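Local coordinates for Sodium/sialic acid symporter SiaT (Proteus mirabilis, PDB 5NV9), which couples the inward sodium gradient to uptake of the sialic acid N-acetylneuraminic acid across the bacterial inner membrane, letting the cell use this host sugar as an energy source, at residues Thr63-Pro68 with Ile315-Ile320; Tyr141-Ala146 with Val160-Leu165; Leu145-Phe150 with Leu331-Ile336; Ile198-Lys203 with Phe289-Ala294. All coordinates share one frame; numbering follows the deposited sequence.

Contact 1: residues Thr63-Pro68 with Ile315-Ile320; sequences TFMSIP and ILPLFI. With SLB (N-acetyl-beta-neuraminic acid), chain D.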
loop_
_atom_site.group_PDB
_atom_site.type_symbol
_atom_site.label_atom_id
_atom_site.label_comp_id
_atom_site.label_asym_id
_atom_site.label_seq_id
_atom_site.Cartn_x
_atom_site.Cartn_y
_atom_site.Cartn_z
ATOM N N THR A 63 -1.533 1.290 -8.250
ATOM C CA THR A 63 -2.219 2.536 -8.566
ATOM C C THR A 63 -1.666 3.104 -9.878
ATOM O O THR A 63 -2.439 3.545 -10.764
ATOM C CB THR A 63 -2.053 3.607 -7.433
ATOM O OG1 THR A 63 -2.961 3.356 -6.355
ATOM C CG2 THR A 63 -2.244 5.058 -7.952
ATOM N N PHE A 64 -0.330 3.081 -10.020
ATOM C CA PHE A 64 0.330 3.828 -11.109
ATOM C C PHE A 64 -0.136 3.299 -12.467
ATOM O O PHE A 64 -0.438 4.101 -13.363
ATOM C CB PHE A 64 1.856 3.758 -10.997
ATOM C CG PHE A 64 2.598 4.884 -11.718
ATOM C CD1 PHE A 64 2.624 4.966 -13.107
ATOM C CD2 PHE A 64 3.314 5.828 -10.998
ATOM C CE1 PHE A 64 3.299 6.025 -13.755
ATOM C CE2 PHE A 64 4.031 6.877 -11.629
ATOM C CZ PHE A 64 4.037 6.971 -13.005
HETATM N N MSE A 65 -0.194 1.976 -12.609
HETATM C CA MSE A 65 -0.639 1.308 -13.839
HETATM C C MSE A 65 -2.129 1.077 -13.937
HETATM O O MSE A 65 -2.668 1.231 -15.027
HETATM C CB MSE A 65 0.015 -0.071 -14.049
HETATM C CG MSE A 65 0.918 -0.049 -15.299
HETATM SE SE MSE A 65 2.451 1.120 -14.927
HETATM C CE MSE A 65 3.132 0.150 -13.356
ATOM N N SER A 66 -2.798 0.677 -12.842
ATOM C CA SER A 66 -4.195 0.292 -12.888
ATOM C C SER A 66 -5.186 1.414 -12.934
ATOM O O SER A 66 -6.238 1.246 -13.513
ATOM C CB SER A 66 -4.599 -0.506 -11.632
ATOM O OG SER A 66 -3.939 -1.718 -11.706
ATOM N N ILE A 67 -4.911 2.500 -12.235
ATOM C CA ILE A 67 -5.909 3.553 -12.130
ATOM C C ILE A 67 -6.073 4.212 -13.509
ATOM O O ILE A 67 -7.223 4.343 -13.982
ATOM C CB ILE A 67 -5.662 4.583 -11.016
ATOM C CG1 ILE A 67 -6.042 4.067 -9.607
ATOM C CG2 ILE A 67 -6.423 5.865 -11.317
ATOM C CD1 ILE A 67 -7.404 3.408 -9.476
ATOM N N PRO A 68 -4.948 4.584 -14.173
ATOM C CA PRO A 68 -5.075 5.041 -15.575
ATOM C C PRO A 68 -5.782 4.022 -16.511
ATOM O O PRO A 68 -6.604 4.436 -17.338
ATOM C CB PRO A 68 -3.621 5.285 -16.012
ATOM C CG PRO A 68 -2.920 5.631 -14.714
ATOM C CD PRO A 68 -3.587 4.749 -13.664
ATOM N N ILE A 315 -1.343 0.453 -22.061
ATOM C CA ILE A 315 -1.487 1.697 -22.833
ATOM C C ILE A 315 -0.693 2.829 -22.217
ATOM O O ILE A 315 -0.003 3.538 -22.942
ATOM C CB ILE A 315 -2.969 2.110 -23.086
ATOM C CG1 ILE A 315 -3.567 1.227 -24.175
ATOM C CG2 ILE A 315 -3.121 3.521 -23.635
ATOM C CD1 ILE A 315 -5.093 1.232 -24.148
ATOM N N LEU A 316 -0.730 2.991 -20.902
ATOM C CA LEU A 316 0.140 3.969 -20.291
ATOM C C LEU A 316 1.630 3.757 -20.609
ATOM O O LEU A 316 2.287 4.681 -21.109
ATOM C CB LEU A 316 -0.114 4.132 -18.798
ATOM C CG LEU A 316 0.891 5.013 -18.035
ATOM C CD1 LEU A 316 1.076 6.423 -18.654
ATOM C CD2 LEU A 316 0.487 5.103 -16.568
ATOM N N PRO A 317 2.190 2.570 -20.308
ATOM C CA PRO A 317 3.605 2.383 -20.650
ATOM C C PRO A 317 3.925 2.520 -22.129
ATOM O O PRO A 317 5.033 2.941 -22.480
ATOM C CB PRO A 317 3.911 0.949 -20.215
ATOM C CG PRO A 317 2.680 0.405 -19.553
ATOM C CD PRO A 317 1.676 1.509 -19.424
ATOM N N LEU A 318 2.992 2.093 -22.977
ATOM C CA LEU A 318 3.106 2.286 -24.407
ATOM C C LEU A 318 3.269 3.726 -24.762
ATOM O O LEU A 318 4.204 4.061 -25.509
ATOM C CB LEU A 318 1.871 1.748 -25.133
ATOM C CG LEU A 318 2.038 1.904 -26.659
ATOM C CD1 LEU A 318 3.100 0.926 -27.137
ATOM C CD2 LEU A 318 0.728 1.712 -27.398
ATOM N N PHE A 319 2.369 4.581 -24.263
ATOM C CA PHE A 319 2.516 6.027 -24.447
ATOM C C PHE A 319 3.846 6.596 -23.945
ATOM O O PHE A 319 4.481 7.395 -24.635
ATOM C CB PHE A 319 1.381 6.798 -23.802
ATOM C CG PHE A 319 1.434 8.280 -24.040
ATOM C CD1 PHE A 319 2.180 9.113 -23.218
ATOM C CD2 PHE A 319 0.741 8.859 -25.086
ATOM C CE1 PHE A 319 2.233 10.484 -23.451
ATOM C CE2 PHE A 319 0.785 10.244 -25.320
ATOM C CZ PHE A 319 1.518 11.046 -24.502
ATOM N N ILE A 320 4.284 6.175 -22.778
ATOM C CA ILE A 320 5.530 6.684 -22.247
ATOM C C ILE A 320 6.711 6.395 -23.152
ATOM O O ILE A 320 7.509 7.272 -23.435
ATOM C CB ILE A 320 5.852 6.119 -20.864
ATOM C CG1 ILE A 320 4.808 6.635 -19.849
ATOM C CG2 ILE A 320 7.290 6.479 -20.464
ATOM C CD1 ILE A 320 4.634 5.696 -18.658
HETATM C C1 SLB D . -1.675 0.820 -4.242
HETATM C C2 SLB D . -2.864 1.141 -3.378
HETATM C C3 SLB D . -4.054 0.347 -3.863
HETATM C C4 SLB D . -5.371 0.770 -3.175
HETATM C C5 SLB D . -5.537 2.257 -3.490
HETATM C C6 SLB D . -4.310 3.042 -2.981
HETATM C C7 SLB D . -4.350 4.550 -3.261
HETATM C C8 SLB D . -3.113 5.244 -2.756
HETATM C C9 SLB D . -3.228 6.762 -2.883
HETATM C C10 SLB D . -7.749 3.346 -3.588
HETATM C C11 SLB D . -8.726 4.132 -2.753
HETATM N N5 SLB D . -6.759 2.794 -2.872
HETATM O O1A SLB D . -1.439 1.575 -5.247
HETATM O O1B SLB D . -0.983 -0.230 -3.956
HETATM O O2 SLB D . -2.595 0.838 -1.979
HETATM O O4 SLB D . -6.516 0.020 -3.708
HETATM O O6 SLB D . -3.122 2.544 -3.591
HETATM O O7 SLB D . -4.413 4.806 -4.668
HETATM O O8 SLB D . -2.878 4.892 -1.398
HETATM O O9 SLB D . -4.271 7.307 -2.037
HETATM O O10 SLB D . -7.826 3.272 -4.826
#

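Contact 2: residues Tyr141-Ala146 with Val160-Leu165; sequences YLTVLA and VLISLL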
loop_
_atom_site.group_PDB
_atom_site.type_symbol
_atom_site.label_atom_id
_atom_site.label_comp_id
_atom_site.label_asym_id
_atom_site.label_seq_id
_atom_site.Cartn_x
_atom_site.Cartn_y
_atom_site.Cartn_z
ATOM N N TYR A 141 5.806 -8.123 -9.716
ATOM C CA TYR A 141 5.183 -8.737 -10.882
ATOM C C TYR A 141 4.542 -7.753 -11.829
ATOM O O TYR A 141 4.872 -7.804 -13.015
ATOM C CB TYR A 141 4.176 -9.815 -10.433
ATOM C CG TYR A 141 3.464 -10.504 -11.589
ATOM C CD1 TYR A 141 4.168 -11.271 -12.495
ATOM C CD2 TYR A 141 2.099 -10.386 -11.759
ATOM C CE1 TYR A 141 3.531 -11.898 -13.560
ATOM C CE2 TYR A 141 1.450 -11.015 -12.811
ATOM C CZ TYR A 141 2.179 -11.769 -13.707
ATOM O OH TYR A 141 1.554 -12.407 -14.755
ATOM N N LEU A 142 3.657 -6.860 -11.336
ATOM C CA LEU A 142 3.028 -5.851 -12.172
ATOM C C LEU A 142 4.042 -4.896 -12.828
ATOM O O LEU A 142 3.890 -4.559 -13.975
ATOM C CB LEU A 142 2.068 -4.958 -11.415
ATOM C CG LEU A 142 0.889 -5.520 -10.682
ATOM C CD1 LEU A 142 0.038 -4.317 -10.260
ATOM C CD2 LEU A 142 0.109 -6.494 -11.542
ATOM N N THR A 143 5.052 -4.465 -12.076
ATOM C CA THR A 143 6.057 -3.556 -12.579
ATOM C C THR A 143 6.783 -4.205 -13.753
ATOM O O THR A 143 7.013 -3.565 -14.783
ATOM C CB THR A 143 7.036 -3.171 -11.427
ATOM O OG1 THR A 143 6.284 -2.750 -10.289
ATOM C CG2 THR A 143 8.030 -2.103 -11.799
ATOM N N VAL A 144 7.172 -5.462 -13.573
ATOM C CA VAL A 144 7.774 -6.251 -14.631
ATOM C C VAL A 144 6.819 -6.408 -15.846
ATOM O O VAL A 144 7.231 -6.223 -16.989
ATOM C CB VAL A 144 8.236 -7.651 -14.134
ATOM C CG1 VAL A 144 8.646 -8.529 -15.319
ATOM C CG2 VAL A 144 9.397 -7.528 -13.162
ATOM N N LEU A 145 5.558 -6.724 -15.594
ATOM C CA LEU A 145 4.588 -6.845 -16.678
ATOM C C LEU A 145 4.523 -5.555 -17.444
ATOM O O LEU A 145 4.478 -5.571 -18.657
ATOM C CB LEU A 145 3.186 -7.183 -16.192
ATOM C CG LEU A 145 2.816 -8.657 -16.131
ATOM C CD1 LEU A 145 1.490 -8.830 -15.414
ATOM C CD2 LEU A 145 2.741 -9.214 -17.539
ATOM N N ALA A 146 4.544 -4.436 -16.741
ATOM C CA ALA A 146 4.456 -3.152 -17.406
ATOM C C ALA A 146 5.655 -2.775 -18.299
ATOM O O ALA A 146 5.473 -2.181 -19.364
ATOM C CB ALA A 146 4.255 -2.075 -16.367
ATOM N N VAL A 160 16.065 -8.033 -10.400
ATOM C CA VAL A 160 17.265 -7.673 -9.656
ATOM C C VAL A 160 17.239 -6.167 -9.411
ATOM O O VAL A 160 17.506 -5.722 -8.307
ATOM C CB VAL A 160 18.549 -8.001 -10.391
ATOM C CG1 VAL A 160 19.695 -7.318 -9.700
ATOM C CG2 VAL A 160 18.802 -9.493 -10.389
ATOM N N LEU A 161 16.973 -5.407 -10.471
ATOM C CA LEU A 161 16.853 -3.943 -10.390
ATOM C C LEU A 161 15.678 -3.426 -9.535
ATOM O O LEU A 161 15.825 -2.457 -8.760
ATOM C CB LEU A 161 16.750 -3.357 -11.791
ATOM C CG LEU A 161 17.971 -3.526 -12.711
ATOM C CD1 LEU A 161 17.686 -2.746 -13.943
ATOM C CD2 LEU A 161 19.246 -3.007 -12.077
ATOM N N ILE A 162 14.509 -4.021 -9.680
ATOM C CA ILE A 162 13.359 -3.564 -8.882
ATOM C C ILE A 162 13.457 -3.996 -7.410
ATOM O O ILE A 162 13.275 -3.180 -6.482
ATOM C CB ILE A 162 12.006 -4.070 -9.447
ATOM C CG1 ILE A 162 11.742 -3.508 -10.841
ATOM C CG2 ILE A 162 10.857 -3.666 -8.543
ATOM C CD1 ILE A 162 10.788 -4.348 -11.646
ATOM N N SER A 163 13.723 -5.288 -7.208
ATOM C CA SER A 163 13.543 -5.925 -5.918
ATOM C C SER A 163 14.871 -6.051 -5.151
ATOM O O SER A 163 14.984 -5.616 -3.990
ATOM C CB SER A 163 12.822 -7.281 -6.112
ATOM O OG SER A 163 12.057 -7.595 -4.948
ATOM N N LEU A 164 15.897 -6.585 -5.785
ATOM C CA LEU A 164 17.125 -6.871 -5.049
ATOM C C LEU A 164 17.767 -5.578 -4.544
ATOM O O LEU A 164 18.152 -5.443 -3.392
ATOM C CB LEU A 164 18.074 -7.694 -5.916
ATOM C CG LEU A 164 18.905 -8.695 -5.121
ATOM C CD1 LEU A 164 19.576 -9.640 -6.106
ATOM C CD2 LEU A 164 19.925 -8.027 -4.202
ATOM N N LEU A 165 17.859 -4.610 -5.425
ATOM C CA LEU A 165 18.379 -3.320 -5.072
ATOM C C LEU A 165 17.591 -2.645 -3.953
ATOM O O LEU A 165 18.189 -2.025 -3.056
ATOM C CB LEU A 165 18.443 -2.393 -6.303
ATOM C CG LEU A 165 19.574 -2.675 -7.296
ATOM C CD1 LEU A 165 19.688 -1.485 -8.240
ATOM C CD2 LEU A 165 20.912 -2.954 -6.614
#

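Contact 3: residues Leu145-Phe150 with Leu331-Ile336; sequences LALRPF and LIIAAI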
loop_
_atom_site.group_PDB
_atom_site.type_symbol
_atom_site.label_atom_id
_atom_site.label_comp_id
_atom_site.label_asym_id
_atom_site.label_seq_id
_atom_site.Cartn_x
_atom_site.Cartn_y
_atom_site.Cartn_z
ATOM N N LEU A 145 5.558 -6.724 -15.594
ATOM C CA LEU A 145 4.588 -6.845 -16.678
ATOM C C LEU A 145 4.523 -5.555 -17.444
ATOM O O LEU A 145 4.478 -5.571 -18.657
ATOM C CB LEU A 145 3.186 -7.183 -16.192
ATOM C CG LEU A 145 2.816 -8.657 -16.131
ATOM C CD1 LEU A 145 1.490 -8.830 -15.414
ATOM C CD2 LEU A 145 2.741 -9.214 -17.539
ATOM N N ALA A 146 4.544 -4.436 -16.741
ATOM C CA ALA A 146 4.456 -3.152 -17.406
ATOM C C ALA A 146 5.655 -2.775 -18.299
ATOM O O ALA A 146 5.473 -2.181 -19.364
ATOM C CB ALA A 146 4.255 -2.075 -16.367
ATOM N N LEU A 147 6.867 -3.060 -17.820
ATOM C CA LEU A 147 8.085 -2.523 -18.369
ATOM C C LEU A 147 8.798 -3.482 -19.281
ATOM O O LEU A 147 9.633 -3.073 -20.063
ATOM C CB LEU A 147 9.057 -2.199 -17.249
ATOM C CG LEU A 147 8.635 -1.072 -16.319
ATOM C CD1 LEU A 147 9.829 -0.740 -15.461
ATOM C CD2 LEU A 147 8.155 0.168 -17.066
ATOM N N ARG A 148 8.469 -4.752 -19.172
ATOM C CA ARG A 148 9.246 -5.789 -19.810
ATOM C C ARG A 148 9.188 -5.656 -21.312
ATOM O O ARG A 148 10.220 -5.764 -21.958
ATOM C CB ARG A 148 8.747 -7.160 -19.397
ATOM C CG ARG A 148 9.631 -8.263 -19.886
ATOM C CD ARG A 148 8.855 -9.553 -19.924
ATOM N NE ARG A 148 9.596 -10.523 -20.694
ATOM C CZ ARG A 148 9.482 -11.831 -20.555
ATOM N NH1 ARG A 148 8.669 -12.341 -19.646
ATOM N NH2 ARG A 148 10.214 -12.641 -21.308
ATOM N N PRO A 149 8.008 -5.405 -21.874
ATOM C CA PRO A 149 7.998 -5.308 -23.335
ATOM C C PRO A 149 8.903 -4.206 -23.917
ATOM O O PRO A 149 9.195 -4.239 -25.105
ATOM C CB PRO A 149 6.540 -4.978 -23.652
ATOM C CG PRO A 149 5.775 -5.503 -22.484
ATOM C CD PRO A 149 6.662 -5.206 -21.310
ATOM N N PHE A 150 9.350 -3.256 -23.092
ATOM C CA PHE A 150 10.000 -2.043 -23.601
ATOM C C PHE A 150 11.409 -1.782 -23.085
ATOM O O PHE A 150 11.989 -0.771 -23.439
ATOM C CB PHE A 150 9.159 -0.802 -23.279
ATOM C CG PHE A 150 7.691 -0.917 -23.630
ATOM C CD1 PHE A 150 7.266 -0.874 -24.946
ATOM C CD2 PHE A 150 6.745 -0.991 -22.640
ATOM C CE1 PHE A 150 5.923 -0.970 -25.268
ATOM C CE2 PHE A 150 5.404 -1.086 -22.944
ATOM C CZ PHE A 150 4.983 -1.069 -24.262
ATOM N N LEU A 331 13.167 9.252 -16.926
ATOM C CA LEU A 331 12.700 9.758 -15.655
ATOM C C LEU A 331 11.275 9.219 -15.200
ATOM O O LEU A 331 11.030 9.005 -14.008
ATOM C CB LEU A 331 12.724 11.285 -15.690
ATOM C CG LEU A 331 12.268 11.963 -14.429
ATOM C CD1 LEU A 331 13.285 11.840 -13.359
ATOM C CD2 LEU A 331 12.003 13.434 -14.647
ATOM N N ILE A 332 10.361 9.049 -16.155
ATOM C CA ILE A 332 9.046 8.414 -15.915
ATOM C C ILE A 332 9.183 6.952 -15.552
ATOM O O ILE A 332 8.516 6.482 -14.657
ATOM C CB ILE A 332 8.153 8.556 -17.142
ATOM C CG1 ILE A 332 7.899 10.052 -17.443
ATOM C CG2 ILE A 332 6.799 7.860 -16.921
ATOM C CD1 ILE A 332 7.411 10.854 -16.252
ATOM N N ILE A 333 10.067 6.225 -16.216
ATOM C CA ILE A 333 10.433 4.897 -15.779
ATOM C C ILE A 333 11.013 4.879 -14.367
ATOM O O ILE A 333 10.647 4.011 -13.597
ATOM C CB ILE A 333 11.375 4.177 -16.739
ATOM C CG1 ILE A 333 10.742 3.899 -18.102
ATOM C CG2 ILE A 333 11.860 2.862 -16.174
ATOM C CD1 ILE A 333 9.243 3.976 -18.224
ATOM N N ALA A 334 11.893 5.812 -14.025
ATOM C CA ALA A 334 12.394 5.887 -12.670
ATOM C C ALA A 334 11.234 6.139 -11.696
ATOM O O ALA A 334 11.273 5.617 -10.582
ATOM C CB ALA A 334 13.453 6.952 -12.545
ATOM N N ALA A 335 10.224 6.956 -12.101
ATOM C CA ALA A 335 9.054 7.240 -11.251
ATOM C C ALA A 335 8.133 6.002 -11.002
ATOM O O ALA A 335 7.568 5.854 -9.958
ATOM C CB ALA A 335 8.243 8.402 -11.822
ATOM N N ILE A 336 8.027 5.128 -11.977
ATOM C CA ILE A 336 7.360 3.840 -11.822
ATOM C C ILE A 336 8.171 2.927 -10.902
ATOM O O ILE A 336 7.622 2.306 -10.018
ATOM C CB ILE A 336 7.140 3.165 -13.203
ATOM C CG1 ILE A 336 6.132 3.972 -14.026
ATOM C CG2 ILE A 336 6.735 1.706 -13.047
ATOM C CD1 ILE A 336 5.981 3.479 -15.472
#

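Contact 4: residues Ile198-Lys203 with Phe289-Ala294; sequences IMICFK and FAIGSA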
loop_
_atom_site.group_PDB
_atom_site.type_symbol
_atom_site.label_atom_id
_atom_site.label_comp_id
_atom_site.label_asym_id
_atom_site.label_seq_id
_atom_site.Cartn_x
_atom_site.Cartn_y
_atom_site.Cartn_z
ATOM N N ILE A 198 0.391 16.493 -18.532
ATOM C CA ILE A 198 0.762 17.635 -19.362
ATOM C C ILE A 198 1.145 17.316 -20.817
ATOM O O ILE A 198 0.643 17.968 -21.759
ATOM C CB ILE A 198 1.890 18.437 -18.682
ATOM C CG1 ILE A 198 1.299 19.147 -17.463
ATOM C CG2 ILE A 198 2.486 19.475 -19.658
ATOM C CD1 ILE A 198 2.344 19.570 -16.468
HETATM N N MSE A 199 2.016 16.324 -20.972
HETATM C CA MSE A 199 2.461 15.869 -22.243
HETATM C C MSE A 199 1.359 15.297 -23.086
HETATM O O MSE A 199 1.374 15.499 -24.319
HETATM C CB MSE A 199 3.563 14.807 -22.100
HETATM C CG MSE A 199 4.728 15.416 -21.270
HETATM SE SE MSE A 199 6.511 15.212 -22.126
HETATM C CE MSE A 199 5.851 16.052 -23.791
ATOM N N ILE A 200 0.448 14.533 -22.478
ATOM C CA ILE A 200 -0.677 14.011 -23.233
ATOM C C ILE A 200 -1.562 15.189 -23.648
ATOM O O ILE A 200 -2.058 15.195 -24.752
ATOM C CB ILE A 200 -1.564 12.988 -22.479
ATOM C CG1 ILE A 200 -0.781 11.765 -22.050
ATOM C CG2 ILE A 200 -2.708 12.531 -23.400
ATOM C CD1 ILE A 200 -1.474 10.972 -20.953
ATOM N N CYS A 201 -1.759 16.174 -22.783
ATOM C CA CYS A 201 -2.563 17.345 -23.193
ATOM C C CYS A 201 -1.981 18.045 -24.415
ATOM O O CYS A 201 -2.757 18.458 -25.280
ATOM C CB CYS A 201 -2.709 18.413 -22.113
ATOM S SG CYS A 201 -3.755 18.041 -20.716
ATOM N N PHE A 202 -0.648 18.149 -24.486
ATOM C CA PHE A 202 0.028 18.791 -25.626
ATOM C C PHE A 202 -0.069 17.962 -26.881
ATOM O O PHE A 202 0.075 18.485 -27.950
ATOM C CB PHE A 202 1.461 19.153 -25.308
ATOM C CG PHE A 202 1.594 20.460 -24.550
ATOM C CD1 PHE A 202 1.564 21.675 -25.226
ATOM C CD2 PHE A 202 1.755 20.479 -23.170
ATOM C CE1 PHE A 202 1.691 22.876 -24.536
ATOM C CE2 PHE A 202 1.883 21.671 -22.463
ATOM C CZ PHE A 202 1.840 22.876 -23.150
ATOM N N LYS A 203 -0.325 16.677 -26.773
ATOM C CA LYS A 203 -0.477 15.817 -27.966
ATOM C C LYS A 203 -1.919 15.556 -28.437
ATOM O O LYS A 203 -2.133 14.935 -29.458
ATOM C CB LYS A 203 0.199 14.486 -27.727
ATOM C CG LYS A 203 1.643 14.699 -27.399
ATOM C CD LYS A 203 2.342 13.379 -27.240
ATOM C CE LYS A 203 3.342 13.171 -28.356
ATOM N NZ LYS A 203 4.666 13.603 -27.849
ATOM N N PHE A 289 -6.168 9.289 -12.734
ATOM C CA PHE A 289 -7.442 9.194 -13.466
ATOM C C PHE A 289 -7.347 10.045 -14.722
ATOM O O PHE A 289 -7.694 9.578 -15.810
ATOM C CB PHE A 289 -8.617 9.652 -12.576
ATOM C CG PHE A 289 -8.981 8.629 -11.545
ATOM C CD1 PHE A 289 -9.796 7.571 -11.895
ATOM C CD2 PHE A 289 -8.423 8.646 -10.249
ATOM C CE1 PHE A 289 -10.134 6.588 -10.953
ATOM C CE2 PHE A 289 -8.741 7.633 -9.324
ATOM C CZ PHE A 289 -9.588 6.591 -9.689
ATOM N N ALA A 290 -6.870 11.288 -14.570
ATOM C CA ALA A 290 -6.802 12.212 -15.696
ATOM C C ALA A 290 -5.951 11.654 -16.801
ATOM O O ALA A 290 -6.304 11.796 -17.993
ATOM C CB ALA A 290 -6.371 13.616 -15.279
ATOM N N ILE A 291 -4.895 10.933 -16.425
ATOM C CA ILE A 291 -4.069 10.253 -17.407
ATOM C C ILE A 291 -4.813 9.216 -18.287
ATOM O O ILE A 291 -4.642 9.231 -19.519
ATOM C CB ILE A 291 -2.783 9.651 -16.790
ATOM C CG1 ILE A 291 -1.809 10.768 -16.446
ATOM C CG2 ILE A 291 -2.096 8.722 -17.758
ATOM C CD1 ILE A 291 -0.851 10.329 -15.352
ATOM N N GLY A 292 -5.623 8.340 -17.665
ATOM C CA GLY A 292 -6.449 7.375 -18.392
ATOM C C GLY A 292 -7.469 8.035 -19.275
ATOM O O GLY A 292 -7.648 7.646 -20.396
ATOM N N SER A 293 -8.121 9.072 -18.799
ATOM C CA SER A 293 -9.008 9.821 -19.657
ATOM C C SER A 293 -8.309 10.514 -20.843
ATOM O O SER A 293 -8.800 10.501 -22.000
ATOM C CB SER A 293 -9.758 10.833 -18.784
ATOM O OG SER A 293 -10.561 10.148 -17.849
ATOM N N ALA A 294 -7.161 11.123 -20.553
ATOM C CA ALA A 294 -6.308 11.712 -21.611
ATOM C C ALA A 294 -5.871 10.733 -22.638
ATOM O O ALA A 294 -5.920 11.053 -23.832
ATOM C CB ALA A 294 -5.111 12.446 -21.033
#

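Contact 1: residues Thr63-Pro68 with Ile315-Ile320
Leu-316 reaches out of the 315-320 helix and puts one methyl, CD2, among three parts of the 63-68 helix. The apolar part of the contact rests mainly on that methyl: Leu-316 CD2 lies 4.1 Å from Phe-64 CD1, meeting the ring obliquely, and 3.9 Å from Pro-68 CG. The leucine carries its CG anti to the backbone N (chi1 172°), which aims the branch at the facing helix, where it crosses the phenylalanine side chain at about a right angle. Beside it Met-65, present as selenomethionine, brings CG to 4.5 Å from Pro-317 CD, a looser touch. The polar backbone takes part without bonding: Phe-64 O sits 3.5 Å from Leu-316 CD2, and this buried carbonyl finds no partner, because the nitrogen one turn on belongs to Pro-68, which has no hydrogen to give and kinks the helix.

Ligand binding occupies another part of the same turn. Thr-63 N makes a weak hydrogen bond of 3.0 Å to O1A of the sialic acid carboxylate, and the ligand's O7 donates to Thr-63 OG1 at 2.7 Å. Arg-135, Ser-60 and Gln-82 also bind the sugar.

The axes of segments 63-68 and 315-320 come to 10.0 Å at 107°, so the two segments run roughly crosswise. Phe-64 packs onward against Ala-339 of helix 328-361, a sodium-binding residue, and edge-to-face on Phe-288 of helix 267-301; Met-65 and Pro-317 both lean on helix 118-151, through Ala-146 and Phe-150.

Contact 2: residues Tyr141-Ala146 with Val160-Leu165
Ile-162 supplies the larger share of this buried contact, entering with its CD1 methyl between Thr-143 and Val-144 of the preceding transmembrane helix. Its CG1 stands anti to the carbonyl carbon and the chain continues extended (chi2 157°), carrying the terminal methyl to the facing helix. There CD1 of Ile-162 comes 3.6 Å from CG2 of Thr-143, the two side chains lying alongside and pointing opposite ways, while Ile-162 CG1 follows at 4.1 Å from the same methyl.

Thr-143 divides its labour. CG2 serves the hydrophobic contact; OG1 is hydrogen-bonded to Ile-139 O in the turn before and to Ser-61 OG of helix 61-73, which satisfies the hydroxyl and would limit its rotation. Val-144 adds its CG2, 3.8 Å from Ile-162 CD1, so two consecutive residues flank one methyl. The 160-165 helix carries a wider pi-type turn at 160-164, seen in the backbone hydrogen bond of 3.1 Å from Leu-165 N to Val-160 O.

The contact packs together two consecutive transmembrane helices, 118-151 and 155-203, of the LeuT-fold symporter. Helix 328-361 packs against both, Ala-340 on Thr-143 and Phe-337 on Ile-162, and Gln-341 NE2 is hydrogen-bonded to Ile-162 O. Val-396 of helix 370-398 touches Val-144.

Contact 3: residues Leu145-Phe150 with Leu331-Ile336
Leu-147 reaches from helix 118-151 to Ile-333 and Ile-336 near the periplasmic end of the bundle. From CB, which leaves the backbone in the direction of the 331-336 helix, the chain runs to CG anti to the carbonyl carbon (chi1 -66°), and the two methyls part there. CD1 meets the branch methyl of the isoleucine, Leu-147 CD1 to Ile-333 CG2 being 4.2 Å. CD2 goes further into the seam: it lies 4.1 Å from Ile-333 CD1 and 4.3 Å from Ile-336 CD1, so it touches residues almost one helical turn apart. No hydrogen bond crosses, and the spacings are unforced, although Ile-333 places its CD1 there through an unfavourable, nearly eclipsed chi2 (-17°).

Ile-336 also reaches Phe-64 and Met-65 of helix 61-73, and Ile-333 touches Phe-6 near the amino terminus. Just beyond Leu-147 the first helix is kinked at Pro-149, whose CB lies over the centre of the Phe-150 ring.

In this LeuT-fold transporter the contact joins two helices on the periplasmic side of the Na2 site: Ile-336 stands about 10 Å from a bound sodium ion, measured from its side chain, on the helix that supplies the sodium ligands Ala-339, Ser-342 and Ser-343.

Contact 4: residues Ile198-Lys203 with Phe289-Ala294
Ile-200 and Ala-294 meet at the tight point of this contact, where Ile-200 CG2 presses to 3.4 Å from Ala-294 CB, closer than carbon atoms usually pack. Both residues direct their CB toward the opposing helix, and their alpha carbons stand 6.3 Å apart, a spacing that the small alanine side chain permits. The same isoleucine methyl also lies 3.6 Å from Ala-294 O, while Ile-200 CB is 3.9 Å from Ala-294 CB, so the alanine meets the branched base of the isoleucine as well as its methyl. The longer arm of Ile-200, extended at chi2 162°, makes its contacts at ordinary distances: CD1 touches Ala-294 CB at 3.9 Å, and it also lies 4.0 Å from Ile-291 CG2 and 3.9 Å from Ile-291 O, almost one turn earlier on the second helix.

In the LeuT fold of this symporter, the contact joins the periplasmic ends of two long helices, 155-203 and 267-301. Helix 315-323 touches both: Phe-319 packs on Ile-200 and Leu-316 on Ile-291. Ala-294 and Cys-201 are further covered by Ile-211 of helix 207-217.

Away from this buried seam the first helix turns apolar groups to the surface. Phe-202 and Ile-198 are exposed there, the ring meeting Ile-198 CG2 in its plane, at the edge. Lys-203 is partly exposed, and its NZ is hydrogen-bonded to Glu-323 O.

All four contacts are buried where they touch and apolar across the helices; contact 1 alone also holds a ligand residue, pairing hydrophobic packing with polar sugar binding. Contacts 2 and 3 share Leu-145 and Ala-146 on helix 118-151, their centres 9 Å apart, and Thr-143 of one packs on Ile-336 of the other. Contact 1 touches each of the rest, for instance through Ile-320 on Ile-332 of contact 3 and Ile-67 on Phe-289 of contact 4. Contacts 2 and 4 both use helix 155-203, with contact centres 25 Å apart. Contact 4 is the most peripheral, its centre about 25 Å from the centre of the chain, whereas that of contact 2 lies closest, at about 16 Å.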